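Local coordinates for hypothetical conserved protein (Thermus thermophilus, PDB 3DZM) that is of unknown function but forms a beta-barrel in the outer membrane of Thermus thermophilus and binds a calcium ion, at residues Q128-N133 / A165-V170; S85-Y90 / G106-F111; K10-A15 / V30-A35. One frame throughout, in Å; residues are numbered along the deposited sequence.

Contact 1 (Q128-N133 / A165-V170); sequences QTISSN and ACFTRV
Ile-130 lays its CD1 methyl against the base of Phe-167, 3.8 Å from the CB atom, in an antiparallel beta hairpin whose strands 127-148 and 151-172 are neighbours in the outer-membrane barrel. A chi1 of -172° swings CG1 to the side away from the amide N, and from there CD1 reaches diagonally past the directly paired Arg-169. The same methyl lies 4.3 Å from Arg-169 NE, so a branched apolar residue packs against both the phenylalanine and the guanidinium group. Helix 190-196 contributes Val-193 to both Ile-130 and Phe-167, while Arg-169 continues to Leu-54, one of the calcium ligands.

Two hydrogen-bonded pairs fix the register. Val-170 N gives a fairly straight bond to Thr-129 O (2.8 Å, 164° at the hydrogen); the reciprocal bond from Thr-129 N is more bent. Thr-168 N bonds Ser-131 O at 2.9 Å, while Ser-131 N gives Thr-168 O only a weak bond. Thr-129 and Val-170, beta-branched and at home in extended backbone, share the other face with Ser-131 and Thr-168.

Beyond them Ser-132 OG lies over one face of the Phe-167 ring and donates to Cys-166 O at 2.8 Å from above the carbonyl plane. Replacing the serine by an alanine is likely to leave Cys-166 O without this hydroxyl donor and to cost the bound water one of its two partners here. This water donates to Ser-132 OG (2.9 Å) and accepts from Ala-165 N (3.0 Å).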
loop_
_atom_site.group_PDB
_atom_site.type_symbol
_atom_site.label_atom_id
_atom_site.label_comp_id
_atom_site.label_asym_id
_atom_site.label_seq_id
_atom_site.Cartn_x
_atom_site.Cartn_y
_atom_site.Cartn_z
ATOM N N GLN A 128 -7.115 -12.060 -16.156
ATOM C CA GLN A 128 -5.672 -11.970 -16.109
ATOM C C GLN A 128 -5.208 -11.189 -14.870
ATOM O O GLN A 128 -5.793 -10.164 -14.511
ATOM C CB GLN A 128 -5.167 -11.349 -17.383
ATOM C CG GLN A 128 -3.984 -12.057 -17.919
ATOM C CD GLN A 128 -3.760 -11.723 -19.342
ATOM O OE1 GLN A 128 -3.915 -12.575 -20.211
ATOM N NE2 GLN A 128 -3.420 -10.457 -19.615
ATOM N N THR A 129 -4.180 -11.698 -14.202
ATOM C CA THR A 129 -3.769 -11.132 -12.927
ATOM C C THR A 129 -2.278 -11.016 -12.868
ATOM O O THR A 129 -1.587 -11.928 -13.226
ATOM C CB THR A 129 -4.220 -12.024 -11.759
ATOM O OG1 THR A 129 -5.644 -12.096 -11.743
ATOM C CG2 THR A 129 -3.754 -11.468 -10.427
ATOM N N ILE A 130 -1.784 -9.884 -12.408
ATOM C CA ILE A 130 -0.357 -9.704 -12.177
ATOM C C ILE A 130 -0.073 -9.396 -10.691
ATOM O O ILE A 130 -0.926 -8.913 -9.975
ATOM C CB ILE A 130 0.197 -8.619 -13.107
ATOM C CG1 ILE A 130 1.721 -8.555 -13.026
ATOM C CG2 ILE A 130 -0.472 -7.272 -12.816
ATOM C CD1 ILE A 130 2.378 -8.296 -14.361
ATOM N N SER A 131 1.126 -9.719 -10.230
ATOM C CA SER A 131 1.506 -9.641 -8.808
ATOM C C SER A 131 2.975 -9.219 -8.636
ATOM O O SER A 131 3.833 -9.542 -9.465
ATOM C CB SER A 131 1.320 -10.998 -8.146
ATOM O OG SER A 131 -0.006 -11.120 -7.687
ATOM N N SER A 132 3.252 -8.481 -7.567
ATOM C CA SER A 132 4.612 -8.140 -7.206
ATOM C C SER A 132 4.705 -7.994 -5.709
ATOM O O SER A 132 3.884 -7.330 -5.110
ATOM C CB SER A 132 5.042 -6.843 -7.894
ATOM O OG SER A 132 6.449 -6.762 -7.989
ATOM N N ASN A 133 5.704 -8.621 -5.099
ATOM C CA ASN A 133 5.958 -8.422 -3.672
ATOM C C ASN A 133 7.197 -7.595 -3.472
ATOM O O ASN A 133 8.271 -8.007 -3.894
ATOM C CB ASN A 133 6.146 -9.742 -2.959
ATOM C CG ASN A 133 4.977 -10.664 -3.135
ATOM O OD1 ASN A 133 3.938 -10.273 -3.639
ATOM N ND2 ASN A 133 5.152 -11.906 -2.741
ATOM N N ALA A 165 10.616 -5.294 -8.109
ATOM C CA ALA A 165 10.757 -6.702 -7.868
ATOM C C ALA A 165 10.269 -7.484 -9.084
ATOM O O ALA A 165 9.910 -6.909 -10.103
ATOM C CB ALA A 165 9.931 -7.047 -6.698
ATOM N N CYS A 166 10.234 -8.803 -8.975
ATOM C CA CYS A 166 9.705 -9.626 -10.054
ATOM C C CYS A 166 8.191 -9.441 -10.169
ATOM O O CYS A 166 7.535 -9.058 -9.201
ATOM C CB CYS A 166 10.064 -11.104 -9.821
ATOM S SG CYS A 166 11.798 -11.493 -10.107
ATOM N N PHE A 167 7.651 -9.698 -11.356
ATOM C CA PHE A 167 6.203 -9.760 -11.579
ATOM C C PHE A 167 5.754 -11.174 -11.903
ATOM O O PHE A 167 6.449 -11.886 -12.604
ATOM C CB PHE A 167 5.817 -8.910 -12.767
ATOM C CG PHE A 167 5.925 -7.467 -12.524
ATOM C CD1 PHE A 167 4.973 -6.810 -11.768
ATOM C CD2 PHE A 167 6.975 -6.753 -13.046
ATOM C CE1 PHE A 167 5.068 -5.462 -11.556
ATOM C CE2 PHE A 167 7.079 -5.403 -12.830
ATOM C CZ PHE A 167 6.121 -4.760 -12.096
ATOM N N THR A 168 4.578 -11.566 -11.431
ATOM C CA THR A 168 4.036 -12.886 -11.739
ATOM C C THR A 168 2.671 -12.737 -12.385
ATOM O O THR A 168 1.778 -12.192 -11.771
ATOM C CB THR A 168 3.888 -13.674 -10.469
ATOM O OG1 THR A 168 5.181 -13.845 -9.894
ATOM C CG2 THR A 168 3.291 -15.019 -10.730
ATOM N N ARG A 169 2.521 -13.204 -13.622
ATOM C CA ARG A 169 1.238 -13.168 -14.356
ATOM C C ARG A 169 0.488 -14.529 -14.283
ATOM O O ARG A 169 1.082 -15.592 -14.375
ATOM C CB ARG A 169 1.451 -12.678 -15.825
ATOM C CG ARG A 169 0.256 -11.907 -16.504
ATOM C CD ARG A 169 0.682 -10.720 -17.503
ATOM N NE ARG A 169 -0.269 -9.568 -17.485
ATOM C CZ ARG A 169 -0.160 -8.383 -18.121
ATOM N NH1 ARG A 169 0.880 -8.051 -18.914
ATOM N NH2 ARG A 169 -1.138 -7.506 -17.935
ATOM N N VAL A 170 -0.819 -14.485 -14.076
ATOM C CA VAL A 170 -1.659 -15.678 -14.163
ATOM C C VAL A 170 -2.855 -15.397 -15.054
ATOM O O VAL A 170 -3.680 -14.555 -14.710
ATOM C CB VAL A 170 -2.173 -16.169 -12.764
ATOM C CG1 VAL A 170 -2.968 -17.440 -12.922
ATOM C CG2 VAL A 170 -1.038 -16.461 -11.896
HETATM O O HOH W 1 7.921 -4.614 -9.176
#

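Contact 2 (S85-Y90 / G106-F111); sequences SLDVLY and GVRYNF
Asp-87 and Arg-108 form a salt bridge through OD1 and NH1, joining strands 76-90 and 100-117, an antiparallel beta hairpin in the barrel wall. The two atoms are modelled too close together, so their separation is doubtful; as modelled, the carboxylate comes to the edge of the guanidinium with the planes 67° apart. Each charge has a second partner. Asp-87 OD2 pairs with Arg-43 on strand 40-50, and Arg-108 NH2 reaches Asp-160 on strand 151-172, which is not adjacent to strand 100-117 in the sheet. A bridge between strands that are not neighbours is consistent with these residues pointing into the barrel, where acids and arginines can neutralise one another and would probably stabilise each other's charged forms.

The arginine folds back on its own strand. Its chain bends at chi2 and chi3, and NE makes a weak bond to Val-107 O, 2.9 Å away. That carbonyl also accepts Leu-86 N at 3.1 Å in a nearly straight bond, 172° at the hydrogen. Val-107 N returns a bond to Leu-86 O, also 3.1 Å long but more bent, which completes this hydrogen-bonded pair.

Packing follows outward. Ser-85, small enough to lie beside the arginine chain, brings CB within 4.1 Å of Arg-108 NE. Gly-106 suits its place opposite Asp-87: its CA lies 3.1 Å from Leu-86 O, and a CB would point onto the crowded face with the acid. Leu-86 and Val-107 point to the other face, which is probably the one turned to lipid. Here Val-107 places CG1 between its backbone N and carbonyl carbon (chi1 74°), and this methyl meets Leu-86 CB at 4.0 Å.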
loop_
_atom_site.group_PDB
_atom_site.type_symbol
_atom_site.label_atom_id
_atom_site.label_comp_id
_atom_site.label_asym_id
_atom_site.label_seq_id
_atom_site.Cartn_x
_atom_site.Cartn_y
_atom_site.Cartn_z
ATOM N N SER A 85 4.057 -3.126 7.665
ATOM C CA SER A 85 5.000 -2.075 7.977
ATOM C C SER A 85 5.483 -2.114 9.446
ATOM O O SER A 85 4.774 -2.530 10.347
ATOM C CB SER A 85 4.387 -0.711 7.615
ATOM O OG SER A 85 3.870 -0.117 8.785
ATOM N N LEU A 86 6.717 -1.687 9.659
ATOM C CA LEU A 86 7.256 -1.471 10.986
ATOM C C LEU A 86 7.874 -0.077 11.046
ATOM O O LEU A 86 8.668 0.273 10.182
ATOM C CB LEU A 86 8.323 -2.514 11.319
ATOM C CG LEU A 86 9.027 -2.150 12.624
ATOM C CD1 LEU A 86 8.238 -2.656 13.822
ATOM C CD2 LEU A 86 10.421 -2.699 12.638
ATOM N N ASP A 87 7.489 0.712 12.055
ATOM C CA ASP A 87 7.981 2.073 12.229
ATOM C C ASP A 87 8.598 2.247 13.593
ATOM O O ASP A 87 7.999 1.888 14.589
ATOM C CB ASP A 87 6.862 3.126 12.179
ATOM C CG ASP A 87 5.993 3.033 10.972
ATOM O OD1 ASP A 87 6.489 2.642 9.912
ATOM O OD2 ASP A 87 4.801 3.381 11.078
ATOM N N VAL A 88 9.774 2.857 13.640
ATOM C CA VAL A 88 10.311 3.384 14.881
ATOM C C VAL A 88 9.909 4.844 14.957
ATOM O O VAL A 88 10.152 5.586 14.012
ATOM C CB VAL A 88 11.842 3.236 14.917
ATOM C CG1 VAL A 88 12.489 4.012 16.121
ATOM C CG2 VAL A 88 12.206 1.741 14.867
ATOM N N LEU A 89 9.260 5.221 16.065
ATOM C CA LEU A 89 8.789 6.579 16.344
ATOM C C LEU A 89 9.605 7.206 17.448
ATOM O O LEU A 89 9.921 6.553 18.409
ATOM C CB LEU A 89 7.350 6.523 16.844
ATOM C CG LEU A 89 6.383 5.723 15.982
ATOM C CD1 LEU A 89 5.519 4.820 16.811
ATOM C CD2 LEU A 89 5.542 6.700 15.206
ATOM N N TYR A 90 9.922 8.483 17.332
ATOM C CA TYR A 90 10.523 9.219 18.438
ATOM C C TYR A 90 9.647 10.405 18.846
ATOM O O TYR A 90 9.214 11.161 18.002
ATOM C CB TYR A 90 11.924 9.693 18.045
ATOM C CG TYR A 90 12.765 10.053 19.242
ATOM C CD1 TYR A 90 12.558 11.250 19.929
ATOM C CD2 TYR A 90 13.755 9.195 19.701
ATOM C CE1 TYR A 90 13.312 11.584 21.034
ATOM C CE2 TYR A 90 14.522 9.521 20.812
ATOM C CZ TYR A 90 14.297 10.717 21.475
ATOM O OH TYR A 90 15.058 11.050 22.580
ATOM N N GLY A 106 10.699 3.808 8.751
ATOM C CA GLY A 106 10.513 2.382 8.818
ATOM C C GLY A 106 10.712 1.595 7.544
ATOM O O GLY A 106 11.005 2.117 6.477
ATOM N N VAL A 107 10.499 0.304 7.686
ATOM C CA VAL A 107 10.613 -0.673 6.627
ATOM C C VAL A 107 9.183 -1.164 6.246
ATOM O O VAL A 107 8.271 -1.155 7.068
ATOM C CB VAL A 107 11.545 -1.802 7.148
ATOM C CG1 VAL A 107 10.809 -2.652 8.170
ATOM C CG2 VAL A 107 12.092 -2.631 6.036
ATOM N N ARG A 108 8.971 -1.539 4.993
ATOM C CA ARG A 108 7.644 -2.032 4.536
ATOM C C ARG A 108 7.783 -3.283 3.682
ATOM O O ARG A 108 8.813 -3.505 3.030
ATOM C CB ARG A 108 6.933 -1.032 3.619
ATOM C CG ARG A 108 6.515 0.255 4.210
ATOM C CD ARG A 108 7.695 1.080 4.605
ATOM N NE ARG A 108 7.515 1.385 6.017
ATOM C CZ ARG A 108 7.231 2.593 6.438
ATOM N NH1 ARG A 108 7.055 2.842 7.707
ATOM N NH2 ARG A 108 7.151 3.549 5.542
ATOM N N TYR A 109 6.730 -4.095 3.684
ATOM C CA TYR A 109 6.613 -5.204 2.742
ATOM C C TYR A 109 5.234 -5.125 2.118
ATOM O O TYR A 109 4.226 -5.219 2.813
ATOM C CB TYR A 109 6.843 -6.564 3.424
ATOM C CG TYR A 109 8.073 -6.600 4.291
ATOM C CD1 TYR A 109 9.260 -7.109 3.798
ATOM C CD2 TYR A 109 8.062 -6.091 5.620
ATOM C CE1 TYR A 109 10.421 -7.144 4.605
ATOM C CE2 TYR A 109 9.216 -6.114 6.430
ATOM C CZ TYR A 109 10.385 -6.646 5.907
ATOM O OH TYR A 109 11.537 -6.694 6.637
ATOM N N ASN A 110 5.194 -4.929 0.810
ATOM C CA ASN A 110 3.940 -4.809 0.082
ATOM C C ASN A 110 3.579 -5.980 -0.810
ATOM O O ASN A 110 4.413 -6.529 -1.553
ATOM C CB ASN A 110 3.989 -3.572 -0.785
ATOM C CG ASN A 110 2.625 -3.139 -1.252
ATOM O OD1 ASN A 110 1.828 -2.639 -0.478
ATOM N ND2 ASN A 110 2.363 -3.297 -2.526
ATOM N N PHE A 111 2.306 -6.341 -0.760
ATOM C CA PHE A 111 1.749 -7.317 -1.699
ATOM C C PHE A 111 0.825 -6.616 -2.677
ATOM O O PHE A 111 -0.290 -6.257 -2.349
ATOM C CB PHE A 111 1.114 -8.501 -0.934
ATOM C CG PHE A 111 2.062 -9.122 0.008
ATOM C CD1 PHE A 111 2.880 -10.169 -0.405
ATOM C CD2 PHE A 111 2.277 -8.551 1.264
ATOM C CE1 PHE A 111 3.828 -10.700 0.464
ATOM C CE2 PHE A 111 3.238 -9.067 2.128
ATOM C CZ PHE A 111 4.012 -10.138 1.734
#

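Contact 3 (K10-A15 / V30-A35); sequences KFSVEA and VAEDLA
Lys-10 and Glu-32 exchange two backbone hydrogen bonds, the shorter from Lys-10 N to Glu-32 O (2.8 Å). Ser-12 and Val-30 do the same, each N lying 3.0 Å from the other's O. All four amides and carbonyls of these antiparallel pairs are therefore satisfied within the barrel wall.

On the same face Ser-12 OG offers Glu-32 OE2 a weak bond of 3.3 Å. The acid's main partner is Lys-91, which binds OE1 in a salt bridge. Glu-14 is held at both oxygens of its carboxylate, OE1 by Arg-142 and OE2 by Arg-43, a balance of charges suited to a buried acid, probably inside the barrel. Its extended chain brings OE1 to 4.1 Å from Val-30 CG2. Where the strand ends, Lys-10 NZ forms a long salt bridge with Asp-33 OD2 (3.8 Å); a positive phi of 56° at Asp-33 turns the chain out of strand 23-32. On the other face Phe-11 rests CE1 on Ala-31 CB at 3.6 Å; the small alanine suits a place beside a large ring.

Strand 10-17 thus lies between strand 23-32 and the C-terminal strand 202-213, closing the barrel, while strand 40-50 flanks 23-32 beyond.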
loop_
_atom_site.group_PDB
_atom_site.type_symbol
_atom_site.label_atom_id
_atom_site.label_comp_id
_atom_site.label_asym_id
_atom_site.label_seq_id
_atom_site.Cartn_x
_atom_site.Cartn_y
_atom_site.Cartn_z
ATOM N N LYS A 10 3.159 1.174 27.312
ATOM C CA LYS A 10 1.819 1.553 26.865
ATOM C C LYS A 10 1.445 1.009 25.478
ATOM O O LYS A 10 1.930 1.489 24.458
ATOM C CB LYS A 10 1.665 3.067 26.919
ATOM C CG LYS A 10 1.307 3.573 28.320
ATOM C CD LYS A 10 1.844 4.992 28.595
ATOM C CE LYS A 10 1.834 5.336 30.098
ATOM N NZ LYS A 10 2.525 4.306 30.934
ATOM N N PHE A 11 0.575 0.004 25.461
ATOM C CA PHE A 11 0.150 -0.651 24.226
ATOM C C PHE A 11 -1.217 -0.132 23.703
ATOM O O PHE A 11 -2.186 -0.045 24.462
ATOM C CB PHE A 11 0.118 -2.178 24.429
ATOM C CG PHE A 11 1.460 -2.777 24.762
ATOM C CD1 PHE A 11 2.400 -3.007 23.767
ATOM C CD2 PHE A 11 1.773 -3.133 26.059
ATOM C CE1 PHE A 11 3.621 -3.556 24.068
ATOM C CE2 PHE A 11 3.003 -3.687 26.367
ATOM C CZ PHE A 11 3.929 -3.894 25.377
ATOM N N SER A 12 -1.298 0.237 22.424
ATOM C CA SER A 12 -2.577 0.701 21.882
ATOM C C SER A 12 -2.816 0.025 20.564
ATOM O O SER A 12 -1.897 -0.475 19.929
ATOM C CB SER A 12 -2.632 2.218 21.689
ATOM O OG SER A 12 -1.577 2.846 22.390
ATOM N N VAL A 13 -4.068 0.002 20.155
ATOM C CA VAL A 13 -4.394 -0.500 18.840
ATOM C C VAL A 13 -4.917 0.734 18.111
ATOM O O VAL A 13 -5.645 1.554 18.695
ATOM C CB VAL A 13 -5.413 -1.704 18.913
ATOM C CG1 VAL A 13 -6.587 -1.362 19.811
ATOM C CG2 VAL A 13 -5.907 -2.136 17.528
ATOM N N GLU A 14 -4.501 0.879 16.855
ATOM C CA GLU A 14 -4.773 2.068 16.073
ATOM C C GLU A 14 -5.426 1.659 14.748
ATOM O O GLU A 14 -4.927 0.792 14.041
ATOM C CB GLU A 14 -3.443 2.809 15.854
ATOM C CG GLU A 14 -3.506 4.147 15.128
ATOM C CD GLU A 14 -2.220 4.433 14.334
ATOM O OE1 GLU A 14 -1.228 4.920 14.929
ATOM O OE2 GLU A 14 -2.212 4.170 13.102
ATOM N N ALA A 15 -6.547 2.281 14.415
ATOM C CA ALA A 15 -7.183 2.098 13.101
ATOM C C ALA A 15 -7.115 3.405 12.343
ATOM O O ALA A 15 -7.334 4.471 12.931
ATOM C CB ALA A 15 -8.684 1.660 13.257
ATOM N N VAL A 30 0.686 -0.236 18.495
ATOM C CA VAL A 30 1.766 0.672 18.887
ATOM C C VAL A 30 2.217 0.375 20.302
ATOM O O VAL A 30 1.406 0.092 21.169
ATOM C CB VAL A 30 1.270 2.104 18.972
ATOM C CG1 VAL A 30 2.455 3.044 19.124
ATOM C CG2 VAL A 30 0.412 2.446 17.774
ATOM N N ALA A 31 3.505 0.477 20.550
ATOM C CA ALA A 31 4.021 0.319 21.891
ATOM C C ALA A 31 4.870 1.538 22.161
ATOM O O ALA A 31 5.719 1.882 21.368
ATOM C CB ALA A 31 4.843 -0.932 21.971
ATOM N N GLU A 32 4.625 2.210 23.272
ATOM C CA GLU A 32 5.323 3.448 23.564
ATOM C C GLU A 32 5.560 3.536 25.057
ATOM O O GLU A 32 4.979 2.756 25.805
ATOM C CB GLU A 32 4.526 4.643 23.039
ATOM C CG GLU A 32 3.130 4.754 23.597
ATOM C CD GLU A 32 2.143 5.407 22.638
ATOM O OE1 GLU A 32 2.470 6.470 22.056
ATOM O OE2 GLU A 32 1.029 4.842 22.482
ATOM N N ASP A 33 6.421 4.465 25.485
ATOM C CA ASP A 33 6.892 4.493 26.877
ATOM C C ASP A 33 7.521 3.149 27.234
ATOM O O ASP A 33 7.089 2.485 28.176
ATOM C CB ASP A 33 5.748 4.810 27.863
ATOM C CG ASP A 33 5.240 6.256 27.745
ATOM O OD1 ASP A 33 5.804 7.039 26.940
ATOM O OD2 ASP A 33 4.270 6.605 28.463
ATOM N N LEU A 34 8.538 2.746 26.478
ATOM C CA LEU A 34 9.067 1.388 26.579
ATOM C C LEU A 34 10.062 1.311 27.715
ATOM O O LEU A 34 10.552 0.232 28.080
ATOM C CB LEU A 34 9.770 0.990 25.284
ATOM C CG LEU A 34 8.981 1.069 23.975
ATOM C CD1 LEU A 34 9.913 0.775 22.806
ATOM C CD2 LEU A 34 7.771 0.133 24.006
ATOM N N ALA A 35 10.354 2.482 28.263
ATOM C CA ALA A 35 11.389 2.638 29.253
ATOM C C ALA A 35 11.103 3.932 29.966
ATOM O O ALA A 35 10.511 4.838 29.384
ATOM C CB ALA A 35 12.734 2.698 28.577
#

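How the contacts relate
All three contacts belong to one curled antiparallel sheet and follow in series along the chain: contact 3 closes first, then contact 2, then contact 1. Contacts 2 and 3 are the nearer pair, with centres about 15 Å apart on the same side of the chain's centre, and touch where Leu-89 meets Val-30. Contact 1 is about 23 Å from contact 2, centre to centre, yet joins it because strands 100-117 and 127-148 are neighbours; Asn-133 packs on Phe-111. Contacts 1 and 3 lie on opposite sides of the chain's centre, their centres about 35 Å apart. Together they sample the barrel from its terminal seam to the extended end bearing calcium.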